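Local structure of cucumber basic protein (Cucumis sativus, 2CBP) at residues A[30-35]-A[89-94]; A[40-45]-A[52-57]; A[68-71]-A[76-79]. The protein binds a type 1 copper ion and, as a blue copper protein of the phytocyanin family, probably carries electrons. One frame throughout, in Å; residues are numbered along the deposited sequence. Where two conformers were deposited one is given.

Contact 1: residues A[30-35]-A[89-94]; sequences LLFNYN and MKIAVN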
ATOM      1  N   LEU A  30       8.363   3.380   1.312  1.00  6.97           N
ATOM      2  CA  LEU A  30       7.709   2.086   1.461  1.00  5.64           C
ATOM      3  C   LEU A  30       8.148   1.301   0.195  1.00  5.50           C
ATOM      4  O   LEU A  30       8.025   1.849  -0.907  1.00  7.43           O
ATOM      5  CB  LEU A  30       6.205   2.113   1.523  1.00  7.23           C
ATOM      6  CG  LEU A  30       5.552   2.853   2.683  1.00  4.90           C
ATOM      7  CD1 LEU A  30       4.087   2.520   2.712  1.00  8.13           C
ATOM      8  CD2 LEU A  30       6.217   2.540   3.985  1.00  9.25           C
ATOM      9  N   LEU A  31       8.651   0.129   0.447  1.00  5.89           N
ATOM     10  CA  LEU A  31       9.111  -0.772  -0.636  1.00  7.84           C
ATOM     11  C   LEU A  31       8.151  -1.961  -0.723  1.00  3.98           C
ATOM     12  O   LEU A  31       7.992  -2.719   0.230  1.00  3.82           O
ATOM     13  CB  LEU A  31      10.533  -1.203  -0.373  0.50  6.87           C
ATOM     14  CG  LEU A  31      11.282  -1.904  -1.504  0.50  9.78           C
ATOM     15  CD1 LEU A  31      12.750  -1.606  -1.336  0.50  9.68           C
ATOM     16  CD2 LEU A  31      11.015  -3.385  -1.546  0.50 11.84           C
ATOM     17  N   PHE A  32       7.550  -2.086  -1.897  1.00  4.11           N
ATOM     18  CA  PHE A  32       6.565  -3.113  -2.210  1.00  2.16           C
ATOM     19  C   PHE A  32       7.119  -4.164  -3.175  1.00  3.86           C
ATOM     20  O   PHE A  32       7.404  -3.818  -4.325  1.00  6.19           O
ATOM     21  CB  PHE A  32       5.318  -2.465  -2.863  1.00  3.98           C
ATOM     22  CG  PHE A  32       4.517  -1.511  -2.023  1.00  4.22           C
ATOM     23  CD1 PHE A  32       4.895  -0.188  -1.878  1.00  5.45           C
ATOM     24  CD2 PHE A  32       3.347  -1.957  -1.385  1.00  8.79           C
ATOM     25  CE1 PHE A  32       4.157   0.696  -1.090  1.00  3.40           C
ATOM     26  CE2 PHE A  32       2.580  -1.086  -0.604  1.00  7.71           C
ATOM     27  CZ  PHE A  32       2.998   0.244  -0.472  1.00  3.57           C
ATOM     28  N   ASN A  33       7.192  -5.377  -2.655  1.00 10.40           N
ATOM     29  CA  ASN A  33       7.670  -6.528  -3.427  1.00  8.01           C
ATOM     30  C   ASN A  33       6.517  -7.494  -3.735  1.00  6.30           C
ATOM     31  O   ASN A  33       5.874  -7.965  -2.769  1.00  4.09           O
ATOM     32  CB  ASN A  33       8.741  -7.320  -2.676  1.00  8.02           C
ATOM     33  CG  ASN A  33      10.053  -6.598  -2.461  1.00  8.72           C
ATOM     34  OD1 ASN A  33      10.607  -5.985  -3.378  1.00 12.12           O
ATOM     35  ND2 ASN A  33      10.536  -6.722  -1.245  1.00 12.22           N
ATOM     36  N   TYR A  34       6.371  -7.797  -5.013  1.00  5.91           N
ATOM     37  CA  TYR A  34       5.320  -8.736  -5.440  1.00  6.02           C
ATOM     38  C   TYR A  34       5.466  -9.119  -6.901  1.00  8.40           C
ATOM     39  O   TYR A  34       6.256  -8.519  -7.664  1.00  5.20           O
ATOM     40  CB  TYR A  34       3.915  -8.032  -5.229  1.00  4.95           C
ATOM     41  CG  TYR A  34       3.901  -6.768  -6.031  1.00  2.25           C
ATOM     42  CD1 TYR A  34       4.469  -5.574  -5.552  1.00  3.00           C
ATOM     43  CD2 TYR A  34       3.329  -6.738  -7.323  1.00  3.68           C
ATOM     44  CE1 TYR A  34       4.491  -4.439  -6.304  1.00  2.00           C
ATOM     45  CE2 TYR A  34       3.353  -5.586  -8.080  1.00  5.18           C
ATOM     46  CZ  TYR A  34       3.929  -4.422  -7.577  1.00  5.88           C
ATOM     47  OH  TYR A  34       3.920  -3.328  -8.404  1.00  6.12           O
ATOM     48  N   ASN A  35       4.649 -10.091  -7.280  1.00  8.96           N
ATOM     49  CA  ASN A  35       4.557 -10.585  -8.671  1.00  6.56           C
ATOM     50  C   ASN A  35       3.528  -9.734  -9.401  1.00  2.00           C
ATOM     51  O   ASN A  35       2.346  -9.949  -9.121  1.00  5.63           O
ATOM     52  CB  ASN A  35       4.093 -12.044  -8.631  1.00 11.35           C
ATOM     53  CG  ASN A  35       4.036 -12.639 -10.042  1.00 15.19           C
ATOM     54  OD1 ASN A  35       3.926 -11.919 -11.044  1.00 12.28           O
ATOM     55  ND2 ASN A  35       4.130 -13.964 -10.101  1.00 14.13           N
ATOM     56  N   MET A  89      -5.709  -6.843   1.377  1.00  6.55           N
ATOM     57  CA  MET A  89      -4.507  -6.397   0.634  1.00  7.81           C
ATOM     58  C   MET A  89      -4.628  -4.871   0.469  1.00  2.90           C
ATOM     59  O   MET A  89      -4.966  -4.307  -0.552  1.00  4.75           O
ATOM     60  CB  MET A  89      -4.321  -7.172  -0.656  1.00  4.93           C
ATOM     61  CG  MET A  89      -2.991  -6.874  -1.276  1.00  6.93           C
ATOM     62  SD  MET A  89      -2.473  -8.184  -2.420  1.00  4.92           S
ATOM     63  CE  MET A  89      -0.833  -7.455  -2.815  1.00  4.79           C
ATOM     64  N   LYS A  90      -4.388  -4.237   1.629  1.00  5.67           N
ATOM     65  CA  LYS A  90      -4.458  -2.779   1.771  1.00  3.63           C
ATOM     66  C   LYS A  90      -3.769  -2.343   3.062  1.00  2.72           C
ATOM     67  O   LYS A  90      -3.709  -3.119   4.028  1.00  4.26           O
ATOM     68  CB  LYS A  90      -5.944  -2.324   1.849  1.00  8.68           C
ATOM     69  CG  LYS A  90      -6.627  -2.949   3.039  1.00 10.96           C
ATOM     70  CD  LYS A  90      -7.858  -2.346   3.582  1.00 21.65           C
ATOM     71  CE  LYS A  90      -9.030  -2.217   2.687  1.00 20.59           C
ATOM     72  NZ  LYS A  90     -10.251  -1.829   3.484  1.00 17.14           N
ATOM     73  N   ILE A  91      -3.236  -1.116   3.028  1.00  7.61           N
ATOM     74  CA  ILE A  91      -2.568  -0.549   4.200  1.00  2.83           C
ATOM     75  C   ILE A  91      -2.849   0.949   4.257  1.00  2.00           C
ATOM     76  O   ILE A  91      -3.007   1.663   3.263  1.00  2.66           O
ATOM     77  CB  ILE A  91      -1.068  -0.767   4.324  1.00  6.67           C
ATOM     78  CG1 ILE A  91      -0.368  -0.254   3.084  1.00  8.14           C
ATOM     79  CG2 ILE A  91      -0.731  -2.225   4.612  1.00  6.74           C
ATOM     80  CD1 ILE A  91       1.164  -0.212   3.075  1.00  9.06           C
ATOM     81  N   ALA A  92      -2.865   1.392   5.521  1.00  5.14           N
ATOM     82  CA  ALA A  92      -3.061   2.828   5.795  1.00  6.35           C
ATOM     83  C   ALA A  92      -1.857   3.236   6.694  1.00  6.04           C
ATOM     84  O   ALA A  92      -1.562   2.539   7.647  1.00  5.05           O
ATOM     85  CB  ALA A  92      -4.385   3.137   6.414  1.00  8.08           C
ATOM     86  N   VAL A  93      -1.260   4.371   6.310  1.00  6.52           N
ATOM     87  CA  VAL A  93      -0.119   4.889   7.089  1.00  4.11           C
ATOM     88  C   VAL A  93      -0.286   6.397   7.306  1.00  2.58           C
ATOM     89  O   VAL A  93      -0.978   7.092   6.544  1.00  5.17           O
ATOM     90  CB  VAL A  93       1.209   4.526   6.405  1.00  8.39           C
ATOM     91  CG1 VAL A  93       1.308   3.062   5.991  1.00  7.15           C
ATOM     92  CG2 VAL A  93       1.512   5.414   5.211  1.00 10.36           C
ATOM     93  N   ASN A  94       0.386   6.857   8.344  1.00  4.85           N
ATOM     94  CA  ASN A  94       0.401   8.298   8.684  1.00  3.78           C
ATOM     95  C   ASN A  94       1.888   8.696   8.837  1.00  6.58           C
ATOM     96  O   ASN A  94       2.563   8.050   9.643  1.00  8.54           O
ATOM     97  CB  ASN A  94      -0.395   8.657   9.923  1.00  6.29           C
ATOM     98  CG  ASN A  94      -0.409  10.194  10.097  1.00  4.82           C
ATOM     99  OD1 ASN A  94      -0.864  10.909   9.211  1.00  8.39           O
ATOM    100  ND2 ASN A  94       0.067  10.646  11.249  1.00  6.20           N
TER

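Contact 2: residues A[40-45]-A[52-57]; sequences NVVVVN and CNTPAG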
ATOM      1  N   ASN A  40      -0.777  -5.453  -7.759  1.00  5.99           N
ATOM      2  CA  ASN A  40      -0.413  -4.083  -8.071  1.00  2.00           C
ATOM      3  C   ASN A  40      -0.481  -3.284  -6.738  1.00  2.00           C
ATOM      4  O   ASN A  40      -0.851  -3.806  -5.689  1.00  2.51           O
ATOM      5  CB  ASN A  40      -1.242  -3.396  -9.177  1.00  3.18           C
ATOM      6  CG  ASN A  40      -2.716  -3.327  -8.895  1.00  5.17           C
ATOM      7  OD1 ASN A  40      -3.153  -3.408  -7.719  1.00  4.92           O
ATOM      8  ND2 ASN A  40      -3.555  -3.221  -9.932  1.00  8.18           N
ATOM      9  N   VAL A  41      -0.080  -2.025  -6.894  1.00  2.12           N
ATOM     10  CA  VAL A  41      -0.108  -1.067  -5.762  1.00  4.42           C
ATOM     11  C   VAL A  41      -0.879   0.135  -6.314  1.00  5.38           C
ATOM     12  O   VAL A  41      -0.482   0.700  -7.364  1.00  7.36           O
ATOM     13  CB  VAL A  41       1.308  -0.713  -5.254  1.00  8.06           C
ATOM     14  CG1 VAL A  41       1.269   0.340  -4.147  1.00  7.39           C
ATOM     15  CG2 VAL A  41       2.106  -1.930  -4.833  1.00  7.07           C
ATOM     16  N   VAL A  42      -1.936   0.512  -5.628  1.00  2.83           N
ATOM     17  CA  VAL A  42      -2.777   1.637  -6.040  1.00  2.23           C
ATOM     18  C   VAL A  42      -2.869   2.632  -4.875  1.00  3.90           C
ATOM     19  O   VAL A  42      -3.177   2.222  -3.737  1.00  2.66           O
ATOM     20  CB  VAL A  42      -4.161   1.122  -6.523  1.00  4.21           C
ATOM     21  CG1 VAL A  42      -5.051   2.195  -7.128  1.00  3.85           C
ATOM     22  CG2 VAL A  42      -4.057  -0.090  -7.442  1.00  6.61           C
ATOM     23  N   VAL A  43      -2.614   3.864  -5.206  1.00  2.00           N
ATOM     24  CA  VAL A  43      -2.651   4.980  -4.249  1.00  6.36           C
ATOM     25  C   VAL A  43      -4.042   5.622  -4.295  1.00  6.30           C
ATOM     26  O   VAL A  43      -4.410   6.277  -5.285  1.00  8.80           O
ATOM     27  CB  VAL A  43      -1.541   6.002  -4.577  1.00  6.95           C
ATOM     28  CG1 VAL A  43      -1.483   7.061  -3.468  1.00  8.20           C
ATOM     29  CG2 VAL A  43      -0.210   5.341  -4.792  1.00 10.68           C
ATOM     30  N   VAL A  44      -4.749   5.412  -3.191  1.00  4.37           N
ATOM     31  CA  VAL A  44      -6.135   5.931  -3.075  1.00  9.08           C
ATOM     32  C   VAL A  44      -6.307   6.880  -1.900  1.00  9.44           C
ATOM     33  O   VAL A  44      -5.355   7.201  -1.197  1.00 10.77           O
ATOM     34  CB  VAL A  44      -7.081   4.696  -2.980  1.00  7.11           C
ATOM     35  CG1 VAL A  44      -7.008   3.802  -4.203  1.00  8.47           C
ATOM     36  CG2 VAL A  44      -6.847   3.892  -1.710  1.00  4.31           C
ATOM     37  N   ASN A  45      -7.567   7.268  -1.719  1.00  7.73           N
ATOM     38  CA  ASN A  45      -7.937   8.163  -0.585  1.00  5.80           C
ATOM     39  C   ASN A  45      -8.569   7.303   0.475  1.00  3.34           C
ATOM     40  O   ASN A  45      -8.793   6.067   0.320  1.00  5.90           O
ATOM     41  CB  ASN A  45      -8.782   9.323  -1.129  1.00  8.17           C
ATOM     42  CG  ASN A  45     -10.070   8.854  -1.788  1.00  7.03           C
ATOM     43  OD1 ASN A  45     -10.440   7.678  -1.764  1.00  9.11           O
ATOM     44  ND2 ASN A  45     -10.779   9.826  -2.360  1.00 11.45           N
ATOM     45  N   CYS A  52     -12.898  -0.186  -0.936  1.00  7.33           N
ATOM     46  CA  CYS A  52     -12.171  -0.973  -1.935  1.00  4.26           C
ATOM     47  C   CYS A  52     -12.589  -0.528  -3.326  1.00 10.43           C
ATOM     48  O   CYS A  52     -12.593  -1.327  -4.276  1.00  9.76           O
ATOM     49  CB  CYS A  52     -12.380  -2.476  -1.680  1.00  5.56           C
ATOM     50  SG  CYS A  52     -11.396  -3.042  -0.291  1.00  6.39           S
ATOM     51  N   ASN A  53     -12.909   0.751  -3.441  1.00  8.80           N
ATOM     52  CA  ASN A  53     -13.292   1.349  -4.719  1.00 12.67           C
ATOM     53  C   ASN A  53     -12.125   2.266  -5.137  1.00 10.96           C
ATOM     54  O   ASN A  53     -11.714   3.068  -4.303  1.00 16.70           O
ATOM     55  CB  ASN A  53     -14.618   2.076  -4.664  1.00 16.59           C
ATOM     56  CG  ASN A  53     -15.836   1.200  -4.528  1.00 21.92           C
ATOM     57  OD1 ASN A  53     -16.049   0.164  -5.166  1.00 24.58           O
ATOM     58  ND2 ASN A  53     -16.710   1.629  -3.619  1.00 27.21           N
ATOM     59  N   THR A  54     -11.639   2.106  -6.350  1.00 11.70           N
ATOM     60  CA  THR A  54     -10.538   2.917  -6.896  1.00  9.82           C
ATOM     61  C   THR A  54     -11.071   4.240  -7.458  1.00 14.77           C
ATOM     62  O   THR A  54     -11.874   4.248  -8.426  1.00 15.38           O
ATOM     63  CB  THR A  54      -9.761   2.164  -8.012  1.00  8.81           C
ATOM     64  OG1 THR A  54      -9.300   0.943  -7.510  1.00  9.08           O
ATOM     65  CG2 THR A  54      -8.562   2.991  -8.480  1.00  9.89           C
ATOM     66  N   PRO A  55     -10.626   5.342  -6.874  1.00 11.08           N
ATOM     67  CA  PRO A  55     -11.018   6.669  -7.332  1.00 13.94           C
ATOM     68  C   PRO A  55     -10.450   6.919  -8.724  1.00 12.89           C
ATOM     69  O   PRO A  55      -9.362   6.387  -9.067  1.00 10.61           O
ATOM     70  CB  PRO A  55     -10.402   7.633  -6.307  1.00 15.58           C
ATOM     71  CG  PRO A  55      -9.964   6.818  -5.114  1.00 14.53           C
ATOM     72  CD  PRO A  55      -9.664   5.436  -5.730  1.00 12.58           C
ATOM     73  N   ALA A  56     -11.156   7.738  -9.500  1.00 12.71           N
ATOM     74  CA  ALA A  56     -10.708   8.108 -10.838  1.00 12.42           C
ATOM     75  C   ALA A  56      -9.327   8.788 -10.730  1.00 13.19           C
ATOM     76  O   ALA A  56      -9.155   9.693  -9.892  1.00 15.47           O
ATOM     77  CB  ALA A  56     -11.665   9.093 -11.509  1.00 12.70           C
ATOM     78  N   GLY A  57      -8.410   8.354 -11.567  1.00 16.15           N
ATOM     79  CA  GLY A  57      -7.073   8.945 -11.610  1.00 16.80           C
ATOM     80  C   GLY A  57      -6.055   8.454 -10.615  1.00 14.47           C
ATOM     81  O   GLY A  57      -4.913   8.987 -10.587  1.00 14.29           O
TER

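Contact 3: residues A[68-71]-A[76-79]; sequences IKLP and YFIC. With CU (copper (II) ion), chain B.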
ATOM      1  N   ILE A  68       7.999   3.778  -2.857  1.00  9.01           N
ATOM      2  CA  ILE A  68       7.101   4.936  -2.698  1.00  9.17           C
ATOM      3  C   ILE A  68       7.442   5.784  -1.488  1.00  5.26           C
ATOM      4  O   ILE A  68       7.469   5.396  -0.333  1.00  6.12           O
ATOM      5  CB  ILE A  68       5.627   4.484  -2.696  1.00 12.08           C
ATOM      6  CG1 ILE A  68       5.410   3.688  -3.980  1.00 12.18           C
ATOM      7  CG2 ILE A  68       4.732   5.693  -2.635  1.00  9.99           C
ATOM      8  CD1 ILE A  68       4.096   2.968  -4.159  1.00 19.24           C
ATOM      9  N   LYS A  69       7.757   7.049  -1.807  1.00  5.59           N
ATOM     10  CA  LYS A  69       8.156   8.048  -0.809  1.00 12.69           C
ATOM     11  C   LYS A  69       6.861   8.629  -0.234  1.00 11.14           C
ATOM     12  O   LYS A  69       5.949   9.004  -0.975  1.00 12.40           O
ATOM     13  CB  LYS A  69       9.034   9.132  -1.378  0.50 10.95           C
ATOM     14  CG  LYS A  69       9.952   9.882  -0.423  0.50 18.60           C
ATOM     15  CD  LYS A  69      10.614  11.063  -1.141  0.50 21.53           C
ATOM     16  CE  LYS A  69      11.618  11.768  -0.251  0.50 26.25           C
ATOM     17  NZ  LYS A  69      11.011  12.146   1.048  0.50 27.40           N
ATOM     18  N   LEU A  70       6.838   8.670   1.084  1.00  9.29           N
ATOM     19  CA  LEU A  70       5.652   9.186   1.756  1.00  7.79           C
ATOM     20  C   LEU A  70       5.641  10.689   1.972  1.00 11.82           C
ATOM     21  O   LEU A  70       6.585  11.285   2.517  1.00 13.85           O
ATOM     22  CB  LEU A  70       5.613   8.522   3.130  1.00  8.00           C
ATOM     23  CG  LEU A  70       5.357   7.027   3.206  1.00 10.55           C
ATOM     24  CD1 LEU A  70       5.304   6.633   4.663  1.00 11.78           C
ATOM     25  CD2 LEU A  70       4.087   6.633   2.490  1.00 13.74           C
ATOM     26  N   PRO A  71       4.529  11.279   1.573  1.00 13.70           N
ATOM     27  CA  PRO A  71       4.278  12.713   1.798  1.00 11.10           C
ATOM     28  C   PRO A  71       3.861  12.840   3.269  1.00 10.46           C
ATOM     29  O   PRO A  71       3.536  11.822   3.970  1.00  8.96           O
ATOM     30  CB  PRO A  71       3.167  13.018   0.823  1.00 11.79           C
ATOM     31  CG  PRO A  71       2.341  11.746   0.724  1.00 15.21           C
ATOM     32  CD  PRO A  71       3.352  10.633   0.943  1.00 11.74           C
ATOM     33  N   TYR A  76      -2.881   5.943   1.746  1.00  2.00           N
ATOM     34  CA  TYR A  76      -3.662   4.720   1.624  1.00  2.49           C
ATOM     35  C   TYR A  76      -3.292   3.996   0.320  1.00  2.00           C
ATOM     36  O   TYR A  76      -3.227   4.613  -0.750  1.00  2.85           O
ATOM     37  CB  TYR A  76      -5.167   5.078   1.648  1.00  2.23           C
ATOM     38  CG  TYR A  76      -5.602   5.809   2.914  1.00  2.00           C
ATOM     39  CD1 TYR A  76      -5.932   5.089   4.067  1.00  5.22           C
ATOM     40  CD2 TYR A  76      -5.682   7.193   2.942  1.00  5.45           C
ATOM     41  CE1 TYR A  76      -6.325   5.740   5.236  1.00  4.68           C
ATOM     42  CE2 TYR A  76      -6.085   7.868   4.106  1.00  3.47           C
ATOM     43  CZ  TYR A  76      -6.408   7.141   5.234  1.00  8.38           C
ATOM     44  OH  TYR A  76      -6.800   7.825   6.355  1.00 11.58           O
ATOM     45  N   PHE A  77      -3.046   2.709   0.482  1.00  6.17           N
ATOM     46  CA  PHE A  77      -2.659   1.828  -0.626  1.00  9.32           C
ATOM     47  C   PHE A  77      -3.522   0.556  -0.599  1.00  5.30           C
ATOM     48  O   PHE A  77      -3.786  -0.060   0.438  1.00  3.98           O
ATOM     49  CB  PHE A  77      -1.163   1.397  -0.582  1.00  9.07           C
ATOM     50  CG  PHE A  77      -0.202   2.526  -0.399  1.00  7.71           C
ATOM     51  CD1 PHE A  77       0.100   2.965   0.908  1.00 12.16           C
ATOM     52  CD2 PHE A  77       0.357   3.164  -1.486  1.00  9.75           C
ATOM     53  CE1 PHE A  77       0.959   4.049   1.096  1.00 11.66           C
ATOM     54  CE2 PHE A  77       1.232   4.259  -1.322  1.00  8.17           C
ATOM     55  CZ  PHE A  77       1.509   4.678  -0.012  1.00  7.37           C
ATOM     56  N   ILE A  78      -3.896   0.173  -1.831  1.00  5.72           N
ATOM     57  CA  ILE A  78      -4.667  -1.068  -1.973  1.00  2.00           C
ATOM     58  C   ILE A  78      -4.133  -1.810  -3.221  1.00  2.00           C
ATOM     59  O   ILE A  78      -3.415  -1.220  -4.027  1.00  3.04           O
ATOM     60  CB  ILE A  78      -6.167  -0.864  -2.160  1.00  5.54           C
ATOM     61  CG1 ILE A  78      -6.444  -0.229  -3.510  1.00  3.39           C
ATOM     62  CG2 ILE A  78      -6.806  -0.032  -1.061  1.00  5.94           C
ATOM     63  CD1 ILE A  78      -7.915  -0.002  -3.872  1.00  6.91           C
ATOM     64  N   CYS A  79      -4.520  -3.060  -3.294  1.00  6.89           N
ATOM     65  CA  CYS A  79      -4.213  -3.900  -4.486  1.00  3.26           C
ATOM     66  C   CYS A  79      -5.624  -3.940  -5.144  1.00  6.55           C
ATOM     67  O   CYS A  79      -6.539  -4.305  -4.366  1.00  5.35           O
ATOM     68  CB  CYS A  79      -3.670  -5.262  -4.217  1.00  2.00           C
ATOM     69  SG  CYS A  79      -3.712  -6.359  -5.664  1.00  4.13           S
TER
HETATM   70 CU    CU B  97      -3.181  -8.312  -4.925  1.00  5.01          CU

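Contact 1: residues A[30-35]-A[89-94]
The hydrophobic core between the two sheets of this copper-binding beta-sandwich is filled here by Leu30 and Phe32 of strand 29-33, which meet Ile91 and Val93 of strand 90-95. The strand segments run nearly antiparallel, at 170°, but their axes stay 12.0 Å apart, so they face each other from separate sheets and touch through side chains alone. Ile91 is the hub. Its CG1 branch stands between the backbone N and the carbonyl carbon (chi1 56°), and from there CD1 reaches across the gap. That one methyl meets Leu30 tip to tip, 4.0 Å from Leu30 CD1, and also approaches the Phe32 ring obliquely at its far end, 4.0 Å from Phe32 CZ. Leu30 CD1 has a second neighbour in Val93 CG1 at 4.3 Å, so the leucine methyl is shared by two residues of the facing strand. All four residues are buried. The Phe32 ring has aromatic company outside the two segments: Trp11 meets it edge-to-face, and the ring of Phe77 is inclined to it by about 55°. Met89, just before strand 90-95, belongs to the metal site. Apolar residues pointing inward from two facing sheets, with a copper ligand next to one strand, are characteristic of the cupredoxin fold.

Contact 2: residues A[40-45]-A[52-57]
Over one face of the Asn45 side-chain amide, near its oxygen, sits a single corner of the Pro55 ring: Pro55 CG, 3.5 Å from Asn45 OD1, with the rest of the ring leading away. The two side chains run past each other in opposite directions. At the neighbouring corner of the proline ring, CD presses against Val44 CG1 at 3.5 Å, tighter than an ordinary carbon-carbon contact, and Val44 crosses the ring at about a right angle. Pro55 thus sits against two consecutive residues, one apolar and one polar. Asn45 OD1 has its polar partner elsewhere: as the N-cap of helix 46-51, it accepts a hydrogen bond from the backbone N of Gly48, which should help fix the turn of the amide beside the proline CG. Two residues before Val44, Val42 CG1 meets Thr54 CG2 at 3.8 Å, again with the side chains roughly perpendicular. The threonine methyl is turned anti to the backbone N (chi1 -56° for OG1), while OG1 hydrogen-bonds to the side chain of Asn80. Without the CG and CD of Pro55, as with an alanine here, Val44 CG1 and the Asn45 amide would probably lose their carbon neighbours, and the loop backbone would be likely to turn more freely. Residues 52-57 emerge from helix 46-51 at Cys52, which is tied to Cys85 by a disulfide, and fold back over Val42, Val44 and Asn45 before the chain enters strand 59-61, which pairs with strand 41-44 in the four-stranded sheet.

Contact 3: residues A[68-71]-A[76-79]
The Phe77 ring is turned into the interior of the cupredoxin beta-sandwich, where Ile68 of the opposite sheet and Leu70, just past the end of its strand 65-69, come to it at two neighbouring ring atoms. Leu70 arrives at the edge, close to the ring plane, with CD2 4.1 Å from Phe77 CZ. Ile68 approaches obliquely and brings its CG2 methyl to 4.0 Å from Phe77 CE2; its side chain and the phenylalanine slide past each other in opposite directions. With chi1 at -55°, Ile68 keeps CG2 anti to its backbone N, which sends this branch toward the ring. Leu70 sets off to one side of the contact, and its end bends in, so that CD2 does the touching. The backbones remain far apart, with the CA atoms of Ile68 and Phe77 separated by 10.5 Å; the Phe77 side chain spans about half of that gap, Ile68 supplying the rest. All three residues are buried and the contact is wholly apolar. Around it, Phe77 also packs on Val43 and Leu30, and Leu70 on Phe24 and Val93, so neighbours from both sheets enclose the cluster. On strand 73-78, Phe77 faces inward and Ile78 points away from residues 68-71, packing on Val44 and Cys85. The strand then gives way to the metal site: two residues beyond Phe77, Cys79 swings its sulfur anti to the backbone N (chi1 166°) and, together with His39, His84 and the more distant Met89, grips the copper, which lies 2.2 Å from Cys79 SG.

How the contacts relate
Contacts 1 and 3 bridge the two sheets of one beta-sandwich, with centres about 7 Å apart, while contact 2 lies nearer the surface, centred about 13 Å from contact 1 and about 10 Å from contact 3. Strands 41-44, 73-78 and 90-95 stand side by side in the four-stranded sheet and carry one segment of each contact; strands 29-33 and 65-69 pair in the other sheet. Along the chain, contact 2 closes before contact 3 opens, and both fall between the two segments of contact 1. Phe32 packs on Val41, joining contacts 1 and 2 directly. The copper ligands Cys79 and Met89 come from contacts 3 and 1, so the shared core adjoins the metal site.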